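Local coordinates for ABC transporter substrate-binding protein (Staphylococcus aureus subsp. aureus NCTC 8325, PDB 3UN6) that is of unknown function but binds zinc and probably serves as the substrate-binding component of an ABC-type import system, at residues M98-Q102 against K103-I107; R226-L229 against L230-K234; R254-S257 against V258-T262. All coordinates share one frame; numbering follows the deposited sequence.

Contact 1 of 3, residues M98-Q102 against K103-I107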
loop_
_atom_site.group_PDB
_atom_site.type_symbol
_atom_site.label_atom_id
_atom_site.label_comp_id
_atom_site.label_asym_id
_atom_site.label_seq_id
_atom_site.Cartn_x
_atom_site.Cartn_y
_atom_site.Cartn_z
HETATM N N MSE A 98 3.980 -4.007 10.758
HETATM C CA MSE A 98 3.560 -4.399 12.120
HETATM C C MSE A 98 4.249 -5.700 12.576
HETATM O O MSE A 98 4.666 -5.829 13.716
HETATM C CB MSE A 98 2.039 -4.603 12.166
HETATM C CG MSE A 98 1.230 -3.317 12.131
HETATM SE SE MSE A 98 -0.651 -3.561 11.618
HETATM C CE MSE A 98 -1.185 -4.689 13.105
ATOM N N LYS A 99 4.340 -6.672 11.674
ATOM C CA LYS A 99 4.986 -7.945 11.963
ATOM C C LYS A 99 6.466 -7.713 12.232
ATOM O O LYS A 99 7.004 -8.214 13.206
ATOM C CB LYS A 99 4.811 -8.906 10.784
ATOM C CG LYS A 99 5.593 -10.192 10.894
ATOM C CD LYS A 99 5.145 -11.032 12.058
ATOM C CE LYS A 99 5.952 -12.327 12.110
ATOM N NZ LYS A 99 5.662 -13.148 13.316
ATOM N N SER A 100 7.110 -6.942 11.366
ATOM C CA SER A 100 8.508 -6.602 11.528
ATOM C C SER A 100 8.674 -5.916 12.893
ATOM O O SER A 100 9.595 -6.218 13.651
ATOM C CB SER A 100 8.965 -5.706 10.382
ATOM O OG SER A 100 10.366 -5.500 10.451
ATOM N N LYS A 101 7.755 -5.016 13.227
ATOM C CA LYS A 101 7.792 -4.352 14.540
ATOM C C LYS A 101 7.655 -5.376 15.684
ATOM O O LYS A 101 8.397 -5.325 16.665
ATOM C CB LYS A 101 6.671 -3.313 14.654
ATOM C CG LYS A 101 6.749 -2.428 15.885
ATOM C CD LYS A 101 7.907 -1.447 15.683
ATOM C CE LYS A 101 8.244 -0.658 16.892
ATOM N NZ LYS A 101 9.472 0.146 16.641
ATOM N N GLN A 102 6.717 -6.313 15.557
ATOM C CA GLN A 102 6.546 -7.361 16.561
ATOM C C GLN A 102 7.830 -8.178 16.696
ATOM O O GLN A 102 8.109 -8.718 17.746
ATOM C CB GLN A 102 5.341 -8.258 16.214
ATOM C CG GLN A 102 5.110 -9.490 17.133
ATOM C CD GLN A 102 5.690 -10.840 16.619
ATOM O OE1 GLN A 102 5.856 -11.062 15.418
ATOM N NE2 GLN A 102 5.933 -11.750 17.543
ATOM N N LYS A 103 8.603 -8.272 15.622
ATOM C CA LYS A 103 9.868 -8.978 15.663
ATOM C C LYS A 103 11.044 -8.093 16.113
ATOM O O LYS A 103 12.196 -8.509 16.009
ATOM C CB LYS A 103 10.149 -9.662 14.320
ATOM C CG LYS A 103 9.167 -10.800 14.045
ATOM C CD LYS A 103 9.594 -11.698 12.897
ATOM C CE LYS A 103 9.460 -11.032 11.543
ATOM N NZ LYS A 103 9.670 -12.037 10.449
ATOM N N GLY A 104 10.762 -6.893 16.634
ATOM C CA GLY A 104 11.826 -6.019 17.192
ATOM C C GLY A 104 12.346 -4.877 16.324
ATOM O O GLY A 104 13.336 -4.228 16.669
ATOM N N SER A 105 11.676 -4.599 15.211
ATOM C CA SER A 105 12.115 -3.526 14.326
ATOM C C SER A 105 12.060 -2.180 15.011
ATOM O O SER A 105 11.171 -1.907 15.816
ATOM C CB SER A 105 11.256 -3.463 13.061
ATOM O OG SER A 105 11.625 -2.343 12.278
ATOM N N ASN A 106 12.998 -1.321 14.653
ATOM C CA ASN A 106 13.042 0.016 15.207
ATOM C C ASN A 106 12.123 1.035 14.482
ATOM O O ASN A 106 12.105 2.214 14.847
ATOM C CB ASN A 106 14.491 0.511 15.159
ATOM C CG ASN A 106 14.980 0.756 13.745
ATOM O OD1 ASN A 106 14.298 1.391 12.939
ATOM N ND2 ASN A 106 16.180 0.272 13.442
ATOM N N ILE A 107 11.356 0.598 13.486
ATOM C CA ILE A 107 10.526 1.534 12.710
ATOM C C ILE A 107 9.280 2.051 13.422
ATOM O O ILE A 107 8.822 1.473 14.408
ATOM C CB ILE A 107 10.106 0.940 11.324
ATOM C CG1 ILE A 107 9.291 -0.349 11.480
ATOM C CG2 ILE A 107 11.328 0.672 10.476
ATOM C CD1 ILE A 107 8.800 -0.955 10.160
#

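Contact 2 of 3, residues R226-L229 against L230-K234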
loop_
_atom_site.group_PDB
_atom_site.type_symbol
_atom_site.label_atom_id
_atom_site.label_comp_id
_atom_site.label_asym_id
_atom_site.label_seq_id
_atom_site.Cartn_x
_atom_site.Cartn_y
_atom_site.Cartn_z
ATOM N N ARG A 226 12.684 4.784 9.923
ATOM C CA ARG A 226 13.533 4.135 10.897
ATOM C C ARG A 226 13.635 5.048 12.119
ATOM O O ARG A 226 13.664 6.267 11.994
ATOM C CB ARG A 226 14.919 3.801 10.308
ATOM C CG ARG A 226 14.932 2.587 9.366
ATOM C CD ARG A 226 16.337 2.277 8.821
ATOM N NE ARG A 226 17.328 2.025 9.876
ATOM C CZ ARG A 226 17.574 0.841 10.440
ATOM N NH1 ARG A 226 16.910 -0.248 10.080
ATOM N NH2 ARG A 226 18.500 0.748 11.376
ATOM N N GLY A 227 13.688 4.437 13.300
ATOM C CA GLY A 227 13.719 5.154 14.575
ATOM C C GLY A 227 14.787 6.210 14.755
ATOM O O GLY A 227 14.541 7.220 15.412
ATOM N N GLU A 228 15.972 6.004 14.185
ATOM C CA GLU A 228 17.033 6.986 14.344
ATOM C C GLU A 228 16.702 8.335 13.694
ATOM O O GLU A 228 17.082 9.386 14.223
ATOM C CB GLU A 228 18.403 6.470 13.883
ATOM C CG GLU A 228 18.611 6.231 12.402
ATOM C CD GLU A 228 18.123 4.877 11.910
ATOM O OE1 GLU A 228 17.460 4.120 12.671
ATOM O OE2 GLU A 228 18.425 4.569 10.736
ATOM N N LEU A 229 16.000 8.324 12.564
ATOM C CA LEU A 229 15.605 9.580 11.936
ATOM C C LEU A 229 14.783 10.409 12.888
ATOM O O LEU A 229 14.984 11.608 12.993
ATOM C CB LEU A 229 14.806 9.359 10.668
ATOM C CG LEU A 229 15.612 9.189 9.387
ATOM C CD1 LEU A 229 16.541 7.962 9.450
ATOM C CD2 LEU A 229 14.626 9.124 8.203
ATOM N N LEU A 230 13.861 9.760 13.592
ATOM C CA LEU A 230 13.002 10.448 14.553
ATOM C C LEU A 230 13.779 10.904 15.771
ATOM O O LEU A 230 13.533 11.988 16.300
ATOM C CB LEU A 230 11.846 9.543 15.001
ATOM C CG LEU A 230 10.952 9.023 13.877
ATOM C CD1 LEU A 230 9.747 8.277 14.430
ATOM C CD2 LEU A 230 10.497 10.173 13.003
ATOM N N ASP A 231 14.712 10.077 16.219
ATOM C CA ASP A 231 15.499 10.399 17.407
ATOM C C ASP A 231 16.621 11.398 17.122
ATOM O O ASP A 231 16.787 12.379 17.839
ATOM C CB ASP A 231 16.134 9.130 18.001
ATOM C CG ASP A 231 15.117 8.162 18.593
ATOM O OD1 ASP A 231 13.893 8.318 18.380
ATOM O OD2 ASP A 231 15.564 7.210 19.281
ATOM N N GLN A 232 17.344 11.161 16.033
ATOM C CA GLN A 232 18.563 11.893 15.723
ATOM C C GLN A 232 18.497 13.002 14.670
ATOM O O GLN A 232 19.362 13.893 14.662
ATOM C CB GLN A 232 19.631 10.847 15.362
ATOM C CG GLN A 232 19.792 9.778 16.490
ATOM C CD GLN A 232 20.677 8.594 16.119
ATOM O OE1 GLN A 232 21.225 8.520 15.007
ATOM N NE2 GLN A 232 20.816 7.648 17.055
ATOM N N HIS A 233 17.503 12.970 13.788
ATOM C CA HIS A 233 17.367 14.013 12.759
ATOM C C HIS A 233 15.941 14.533 12.770
ATOM O O HIS A 233 15.299 14.625 11.716
ATOM C CB HIS A 233 17.700 13.456 11.368
ATOM C CG HIS A 233 19.026 12.770 11.296
ATOM N ND1 HIS A 233 19.168 11.407 11.456
ATOM C CD2 HIS A 233 20.274 13.258 11.107
ATOM C CE1 HIS A 233 20.443 11.084 11.355
ATOM N NE2 HIS A 233 21.135 12.189 11.143
ATOM N N LYS A 234 15.441 14.882 13.954
ATOM C CA LYS A 234 14.026 15.252 14.074
ATOM C C LYS A 234 13.608 16.447 13.230
ATOM O O LYS A 234 12.514 16.442 12.698
ATOM C CB LYS A 234 13.587 15.404 15.523
ATOM C CG LYS A 234 14.227 16.519 16.263
ATOM C CD LYS A 234 13.948 16.421 17.766
ATOM C CE LYS A 234 14.594 15.172 18.395
ATOM N NZ LYS A 234 14.609 15.248 19.875
#

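Contact 3 of 3, residues R254-S257 against V258-T262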
loop_
_atom_site.group_PDB
_atom_site.type_symbol
_atom_site.label_atom_id
_atom_site.label_comp_id
_atom_site.label_asym_id
_atom_site.label_seq_id
_atom_site.Cartn_x
_atom_site.Cartn_y
_atom_site.Cartn_z
ATOM N N ARG A 254 -7.350 15.231 -8.993
ATOM C CA ARG A 254 -7.071 14.081 -9.882
ATOM C C ARG A 254 -6.154 14.298 -11.070
ATOM O O ARG A 254 -5.456 13.360 -11.469
ATOM C CB ARG A 254 -8.346 13.423 -10.417
ATOM C CG ARG A 254 -8.634 12.079 -9.787
ATOM C CD ARG A 254 -9.272 12.153 -8.435
ATOM N NE ARG A 254 -9.368 10.802 -7.880
ATOM C CZ ARG A 254 -10.217 10.432 -6.931
ATOM N NH1 ARG A 254 -10.212 9.180 -6.499
ATOM N NH2 ARG A 254 -11.086 11.295 -6.429
ATOM N N LYS A 255 -6.178 15.481 -11.672
ATOM C CA LYS A 255 -5.287 15.726 -12.807
ATOM C C LYS A 255 -3.854 15.534 -12.337
ATOM O O LYS A 255 -3.076 14.873 -13.005
ATOM C CB LYS A 255 -5.433 17.129 -13.412
ATOM C CG LYS A 255 -4.370 17.399 -14.504
ATOM C CD LYS A 255 -4.311 18.846 -14.956
ATOM C CE LYS A 255 -3.065 19.104 -15.818
ATOM N NZ LYS A 255 -2.972 20.523 -16.268
ATOM N N GLN A 256 -3.533 16.145 -11.193
ATOM C CA GLN A 256 -2.206 16.057 -10.586
ATOM C C GLN A 256 -1.761 14.642 -10.245
ATOM O O GLN A 256 -0.631 14.278 -10.549
ATOM C CB GLN A 256 -2.113 16.937 -9.329
ATOM C CG GLN A 256 -1.412 18.299 -9.544
ATOM C CD GLN A 256 0.134 18.161 -9.668
ATOM O OE1 GLN A 256 0.664 17.061 -9.871
ATOM N NE2 GLN A 256 0.843 19.281 -9.537
ATOM N N SER A 257 -2.616 13.849 -9.608
ATOM C CA SER A 257 -2.197 12.501 -9.225
ATOM C C SER A 257 -1.853 11.683 -10.470
ATOM O O SER A 257 -0.880 10.918 -10.453
ATOM C CB SER A 257 -3.237 11.787 -8.355
ATOM O OG SER A 257 -4.507 11.757 -8.981
ATOM N N VAL A 258 -2.634 11.860 -11.538
ATOM C CA VAL A 258 -2.369 11.173 -12.810
ATOM C C VAL A 258 -1.035 11.638 -13.371
ATOM O O VAL A 258 -0.188 10.827 -13.697
ATOM C CB VAL A 258 -3.493 11.405 -13.893
ATOM C CG1 VAL A 258 -3.056 10.841 -15.259
ATOM C CG2 VAL A 258 -4.843 10.772 -13.437
ATOM N N ASP A 259 -0.858 12.954 -13.476
ATOM C CA ASP A 259 0.384 13.539 -14.015
ATOM C C ASP A 259 1.628 13.074 -13.224
ATOM O O ASP A 259 2.655 12.737 -13.816
ATOM C CB ASP A 259 0.290 15.075 -14.035
ATOM C CG ASP A 259 -0.772 15.603 -15.037
ATOM O OD1 ASP A 259 -1.114 14.885 -15.998
ATOM O OD2 ASP A 259 -1.250 16.747 -14.855
ATOM N N ILE A 260 1.535 13.057 -11.899
ATOM C CA ILE A 260 2.649 12.543 -11.072
ATOM C C ILE A 260 3.010 11.111 -11.445
ATOM O O ILE A 260 4.162 10.789 -11.685
ATOM C CB ILE A 260 2.312 12.586 -9.562
ATOM C CG1 ILE A 260 2.760 13.919 -8.956
ATOM C CG2 ILE A 260 3.032 11.505 -8.831
ATOM C CD1 ILE A 260 4.305 14.152 -9.018
HETATM N N MSE A 261 2.004 10.251 -11.490
HETATM C CA MSE A 261 2.231 8.860 -11.787
HETATM C C MSE A 261 2.705 8.580 -13.215
HETATM O O MSE A 261 3.581 7.736 -13.400
HETATM C CB MSE A 261 0.986 8.046 -11.470
HETATM C CG MSE A 261 0.628 8.114 -9.990
HETATM SE SE MSE A 261 -0.760 6.863 -9.593
HETATM C CE MSE A 261 -2.093 7.529 -10.540
ATOM N N THR A 262 2.161 9.277 -14.214
ATOM C CA THR A 262 2.582 9.021 -15.594
ATOM C C THR A 262 4.057 9.304 -15.729
ATOM O O THR A 262 4.782 8.632 -16.478
ATOM C CB THR A 262 1.787 9.843 -16.630
ATOM O OG1 THR A 262 1.827 11.232 -16.281
ATOM C CG2 THR A 262 0.330 9.376 -16.693
#

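Contact 1 of 3, residues M98-Q102 against K103-I107
A Schellman motif ends helix 94-102, and residues of its last turn meet the loop that follows. Ser105 N donates to Ser100 O at 3.1 Å with an N-H...O angle of 154°, the six-residue bond of the motif, while Gly104 N reaches Lys101 O at 2.8 Å from well above the carbonyl plane. Gly104, with a positive phi of 100°, is the C-prime residue that turns the chain out of the helix. The chain that turns back is then held by Lys101. With CG anti to the backbone N (chi1 -171°) and a bend at chi2, its butylammonium chain runs along the loop and brings NZ between two carbonyls, 2.8 Å from Ser105 O and 2.7 Å from Ile107 O. One ammonium group thus takes up two backbone oxygens of the loop. Ser105 adds an ST turn of its own, OG accepting from Ile107 N at 3.2 Å, and its CB lies 3.4 Å from Ser100 OG. At the other flank the aliphatic parts of Lys99 and Lys103 meet, CE of Lys99 being 3.8 Å from CD of Lys103. Lys99 NZ bonds Gln102 OE1 at 3.0 Å, and Lys103 NZ makes a long, weak ion pair with a bound phosphate. Helix 75-83 packs beside this helix end, with Met79 against Ser100 and Leu82 against Ile107, and Phe312 of helix 309-312 touches Lys101; the loop then leads into strand 108-110, an outermost strand of the five-stranded sheet.

Contact 2 of 3, residues R226-L229 against L230-K234
The His233 imidazole turns an edge toward Leu229, with Leu229 CA near the ring plane and 4.0 Å from ND1, while Glu228 O approaches the same nitrogen obliquely. The second flat group, the Arg226 guanidinium, receives Glu228 OE2 at its edge: NE donates in plane over 2.9 Å at an N-H...O angle of 164°, and the carboxylate answers with its syn lone pair. This salt bridge depends on a folded Glu228 side chain. Its CG sits between the backbone N and the carbonyl carbon (chi1 69°) and a further bend at chi2 brings the carboxylate back toward Arg226. Glu228 CB lies beside the amide of Gln232, whose OE1, at the end of an extended chain, is 3.7 Å away. Asp231 and Leu230 set their CB atoms against the carbonyl oxygen of Gly227, both at 3.6 Å. In the backbone, Asp231 N bonds Gly227 O at 3.0 Å, and Gln232 N donates to Glu228 O. The final bond, from His233 N to Leu229 O, is 3.0 Å long but comes from above the carbonyl plane, where the backbone leaves the helix. His233 is both the first residue past helix 227-232 and the N-cap residue of helix 234-250, so a single residue separates two helices. This short surface helix follows strand 221-225; Arg226 is tied through NH1 to Leu82 O at the end of helix 75-83, Gly227 N donates to Asn106 OD1, Leu229 packs on Asp88 just before strand 89-93, and His233 rests on Gln35 just before strand 36-41.

Contact 3 of 3, residues R254-S257 against V258-T262
Lys255 and Asp259, one turn apart, lay their side chains against each other on the outer side of helix 254-264. Asp259 OD2 touches the lysine chain at two carbons, 3.2 Å from Lys255 CG and 3.1 Å from Lys255 CE. The ammonium itself stays farther off: the lysine, CG anti to its N (chi1 174°) and extended from there on, carries NZ past the carboxylate to 4.4 Å from OD2, beyond salt-bridge distance, where any attraction is probably modest. The other oxygen, OD1, is held in a salt bridge by Arg269 of helix 269-277. Elsewhere on the helix, Val258 CG2 leans on Arg254 O at 3.3 Å, and the selenomethionine Met261 folds over Ser257 O, its CG 3.2 Å away. Gln256 OE1 reaches Ile260 CG1 more loosely. All this rides on regular alpha-helical geometry: four successive i+4 to i bonds run from Val258 N, Asp259 N, Ile260 N and Met261 N to the carbonyls of Arg254, Lys255, Gln256 and Ser257. Of these, Ile260 N to Gln256 O is the shortest at 2.8 Å. Ile260 packs on Met51 and Met52 of helix 48-58, where Gln256 also meets Lys55, whereas Ser257, Val258 and Met261 pack on Ala276 of helix 269-277. Arg254 NE binds Ala276 O at the end of the same neighbour, and Met261 also touches Thr45 and Ala48, its side chain about 9 Å from that of the zinc ligand His46.

In the fold
In chain order come the end of helix 94-102, the short helix 227-232 and helix 254-264. Contacts 1 and 2 are neighbours, their centres 16 Å apart, and touch where Asn106 OD1 meets Gly227 N at 3.1 Å in a probable hydrogen bond. This joins them into one region at an edge of the five-stranded sheet, where strand 108-110, after contact 1, pairs antiparallel with strand 221-225, before contact 2. Contact 3 lies 33 Å from contact 1 and 31 Å from contact 2, between centres, on the opposite side of the chain's centre from contact 1; its helix borders helix 48-58, and the Met261 side chain is about 12 Å from the zinc ion.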